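Aminotransferase class I and II (Streptococcus suis 89/1591, PDB 3OP7) probably catalyses the pyridoxal-phosphate-dependent transfer of amino groups, using a cofactor bound covalently to the protein as a Schiff base. Local coordinates at residues P5-E10 against P113-L118. Residues are numbered along the deposited sequence; the frame is centred on the assembly and turned at random.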
ATOM      1  N   PRO A   5     -17.677  -0.723  -3.254  1.00 31.67           N
ATOM      2  CA  PRO A   5     -18.396   0.201  -2.369  1.00 31.93           C
ATOM      3  C   PRO A   5     -17.430   1.010  -1.516  1.00 30.02           C
ATOM      4  O   PRO A   5     -16.319   0.547  -1.208  1.00 29.04           O
ATOM      5  CB  PRO A   5     -19.252  -0.746  -1.455  1.00 32.73           C
ATOM      6  CG  PRO A   5     -19.242  -2.097  -2.125  1.00 33.68           C
ATOM      7  CD  PRO A   5     -17.895  -2.127  -2.881  1.00 31.12           C
ATOM      8  N   ARG A   6     -17.820   2.211  -1.122  1.00 30.06           N
ATOM      9  CA  ARG A   6     -17.008   2.920  -0.104  1.00 30.50           C
ATOM     10  C   ARG A   6     -16.783   1.989   1.091  1.00 28.90           C
ATOM     11  O   ARG A   6     -17.630   1.152   1.372  1.00 28.42           O
ATOM     12  CB  ARG A   6     -17.752   4.156   0.380  1.00 32.84           C
ATOM     13  CG  ARG A   6     -17.785   5.328  -0.626  1.00 36.77           C
ATOM     14  CD  ARG A   6     -18.781   6.402  -0.146  1.00 42.43           C
ATOM     15  NE  ARG A   6     -20.109   5.796   0.110  1.00 46.78           N
ATOM     16  CZ  ARG A   6     -21.018   6.243   0.980  1.00 51.89           C
ATOM     17  NH1 ARG A   6     -20.801   7.344   1.717  1.00 53.03           N
ATOM     18  NH2 ARG A   6     -22.175   5.588   1.100  1.00 50.59           N
ATOM     19  N   PHE A   7     -15.670   2.172   1.784  1.00 26.78           N
ATOM     20  CA  PHE A   7     -15.284   1.377   2.939  1.00 26.48           C
ATOM     21  C   PHE A   7     -16.040   1.983   4.140  1.00 27.41           C
ATOM     22  O   PHE A   7     -15.814   3.126   4.506  1.00 26.60           O
ATOM     23  CB  PHE A   7     -13.748   1.416   3.082  1.00 25.65           C
ATOM     24  CG  PHE A   7     -13.160   0.252   3.846  1.00 24.74           C
ATOM     25  CD1 PHE A   7     -13.400   0.115   5.228  1.00 27.54           C
ATOM     26  CD2 PHE A   7     -12.327  -0.674   3.214  1.00 24.50           C
ATOM     27  CE1 PHE A   7     -12.845  -0.924   5.945  1.00 25.09           C
ATOM     28  CE2 PHE A   7     -11.767  -1.723   3.902  1.00 24.36           C
ATOM     29  CZ  PHE A   7     -12.004  -1.847   5.298  1.00 25.04           C
ATOM     30  N   GLY A   8     -16.998   1.224   4.688  1.00 27.48           N
ATOM     31  CA  GLY A   8     -17.986   1.776   5.579  1.00 28.94           C
ATOM     32  C   GLY A   8     -17.455   2.339   6.875  1.00 29.13           C
ATOM     33  O   GLY A   8     -17.843   3.440   7.266  1.00 30.42           O
ATOM     34  N   VAL A   9     -16.615   1.585   7.566  1.00 28.43           N
ATOM     35  CA  VAL A   9     -16.018   2.096   8.823  1.00 28.27           C
ATOM     36  C   VAL A   9     -15.199   3.353   8.530  1.00 28.87           C
ATOM     37  O   VAL A   9     -15.286   4.349   9.235  1.00 28.17           O
ATOM     38  CB  VAL A   9     -15.177   1.035   9.471  1.00 27.51           C
ATOM     39  CG1 VAL A   9     -14.336   1.648  10.623  1.00 28.43           C
ATOM     40  CG2 VAL A   9     -16.085  -0.143   9.908  1.00 29.48           C
ATOM     41  N   GLU A  10     -14.436   3.314   7.437  1.00 27.51           N
ATOM     42  CA  GLU A  10     -13.617   4.463   7.014  1.00 28.40           C
ATOM     43  C   GLU A  10     -14.410   5.770   6.798  1.00 28.91           C
ATOM     44  O   GLU A  10     -14.041   6.861   7.278  1.00 29.38           O
ATOM     45  CB  GLU A  10     -12.824   4.099   5.715  1.00 27.31           C
ATOM     46  CG  GLU A  10     -11.883   5.183   5.270  1.00 27.55           C
ATOM     47  CD  GLU A  10     -11.054   4.784   4.004  1.00 24.60           C
ATOM     48  OE1 GLU A  10     -11.308   3.717   3.449  1.00 23.75           O
ATOM     49  OE2 GLU A  10     -10.173   5.587   3.619  1.00 25.95           O
ATOM     50  N   PRO A 113     -20.734 -10.618   8.860  1.00 30.29           N
ATOM     51  CA  PRO A 113     -19.846  -9.506   8.624  1.00 29.83           C
ATOM     52  C   PRO A 113     -18.452  -9.834   9.055  1.00 28.29           C
ATOM     53  O   PRO A 113     -18.227 -10.706   9.875  1.00 27.19           O
ATOM     54  CB  PRO A 113     -20.350  -8.405   9.593  1.00 31.23           C
ATOM     55  CG  PRO A 113     -21.435  -8.868  10.213  1.00 33.88           C
ATOM     56  CD  PRO A 113     -21.812 -10.242   9.778  1.00 32.12           C
ATOM     57  N   THR A 114     -17.499  -9.161   8.444  1.00 26.48           N
ATOM     58  CA  THR A 114     -16.123  -9.316   8.796  1.00 26.70           C
ATOM     59  C   THR A 114     -15.401  -8.072   8.284  1.00 25.26           C
ATOM     60  O   THR A 114     -16.034  -7.134   7.822  1.00 26.79           O
ATOM     61  CB  THR A 114     -15.489 -10.576   8.125  1.00 25.27           C
ATOM     62  OG1 THR A 114     -14.195 -10.763   8.670  1.00 25.15           O
ATOM     63  CG2 THR A 114     -15.378 -10.451   6.572  1.00 23.90           C
ATOM     64  N   TYR A 115     -14.085  -8.060   8.325  1.00 25.94           N
ATOM     65  CA  TYR A 115     -13.323  -6.922   7.757  1.00 24.13           C
ATOM     66  C   TYR A 115     -13.607  -6.720   6.264  1.00 24.64           C
ATOM     67  O   TYR A 115     -13.537  -7.667   5.471  1.00 24.07           O
ATOM     68  CB  TYR A 115     -11.833  -7.140   8.011  1.00 23.97           C
ATOM     69  CG  TYR A 115     -11.047  -5.847   7.963  1.00 23.29           C
ATOM     70  CD1 TYR A 115     -11.257  -4.875   8.909  1.00 24.45           C
ATOM     71  CD2 TYR A 115     -10.096  -5.612   6.994  1.00 22.77           C
ATOM     72  CE1 TYR A 115     -10.561  -3.691   8.897  1.00 26.76           C
ATOM     73  CE2 TYR A 115      -9.375  -4.471   6.999  1.00 22.11           C
ATOM     74  CZ  TYR A 115      -9.621  -3.479   7.934  1.00 25.73           C
ATOM     75  OH  TYR A 115      -8.916  -2.263   7.944  1.00 24.10           O
ATOM     76  N   GLN A 116     -13.988  -5.508   5.865  1.00 23.43           N
ATOM     77  CA  GLN A 116     -14.618  -5.313   4.544  1.00 24.05           C
ATOM     78  C   GLN A 116     -13.756  -5.708   3.345  1.00 24.35           C
ATOM     79  O   GLN A 116     -14.272  -6.078   2.308  1.00 25.06           O
ATOM     80  CB  GLN A 116     -15.138  -3.860   4.401  1.00 24.89           C
ATOM     81  CG  GLN A 116     -15.915  -3.584   3.122  1.00 28.34           C
ATOM     82  CD  GLN A 116     -16.539  -2.199   3.077  1.00 28.71           C
ATOM     83  OE1 GLN A 116     -16.544  -1.478   4.083  1.00 29.99           O
ATOM     84  NE2 GLN A 116     -17.090  -1.830   1.920  1.00 28.67           N
ATOM     85  N   GLN A 117     -12.436  -5.650   3.493  1.00 24.32           N
ATOM     86  CA  GLN A 117     -11.547  -6.083   2.413  1.00 23.48           C
ATOM     87  C   GLN A 117     -11.901  -7.494   1.916  1.00 23.83           C
ATOM     88  O   GLN A 117     -11.792  -7.786   0.719  1.00 24.92           O
ATOM     89  CB  GLN A 117     -10.111  -6.133   2.899  1.00 23.14           C
ATOM     90  CG  GLN A 117      -9.388  -4.768   2.998  1.00 22.04           C
ATOM     91  CD  GLN A 117      -7.929  -4.969   3.288  1.00 23.38           C
ATOM     92  OE1 GLN A 117      -7.576  -5.507   4.327  1.00 22.34           O
ATOM     93  NE2 GLN A 117      -7.058  -4.518   2.357  1.00 19.38           N
ATOM     94  N   LEU A 118     -12.249  -8.347   2.869  1.00 24.65           N
ATOM     95  CA  LEU A 118     -12.279  -9.772   2.631  1.00 24.73           C
ATOM     96  C   LEU A 118     -13.399 -10.214   1.686  1.00 25.64           C
ATOM     97  O   LEU A 118     -13.249 -11.259   1.020  1.00 24.92           O
ATOM     98  CB  LEU A 118     -12.337 -10.575   3.940  1.00 24.85           C
ATOM     99  CG  LEU A 118     -11.137 -10.396   4.871  1.00 23.46           C
ATOM    100  CD1 LEU A 118     -11.458 -11.174   6.168  1.00 27.48           C
ATOM    101  CD2 LEU A 118      -9.748 -10.781   4.204  1.00 24.64           C
TER
HETATM  102  O   HOH W   1     -16.141  -1.235   6.753  1.00 29.28           O
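Gln116 reaches across to the backbone on both sides of Phe7 with its terminal amide. CG stands anti to the backbone N (chi1 -175°) and the chain runs extended beyond it, which carries the amide from the loop after strand 107-112 out to the start of helix 8-16. There Gln116 OE1 accepts from Gly8 N at 2.8 Å, the donor lying in the side-chain carbonyl plane on a lone pair, while Gln116 NE2 donates to Arg6 O at 3.1 Å from above the plane of the Arg6 carbonyl. Two bonds to peptide groups flanking one residue fix the rotation of the amide. A water, 2.7 Å from Gln116 OE1, links this oxygen to Val9 N, so two amides of the first helical turn are served by one side chain, directly and through water; Asp120 takes a further bond from NE2.

Phe7, the N-cap residue, lays its ring alongside the Gln116 chain, running the opposite way. Gln116 CB sits over one face of the Phe7 ring, 4.0 Å from its centroid and 17° off the normal, a CH-pi contact. Phe7 CZ points at the face of the Tyr115 ring, 3.9 Å from Tyr115 CZ; with planes 64° apart the pair is edge-to-face. Gln117 CG lies at the edge of the Phe7 ring, near its plane, 4.0 Å from Phe7 CE2, while its amide binds Asn94, Thr91 and Tyr250 of the second subunit. That tyrosine also meets Phe7 edge-to-face. The contact thus anchors the N-terminal arm at the dimer interface, onto the loop following strand 107-112 of the large mixed sheet, in an architecture consistent with fold-type I PLP-dependent aminotransferases.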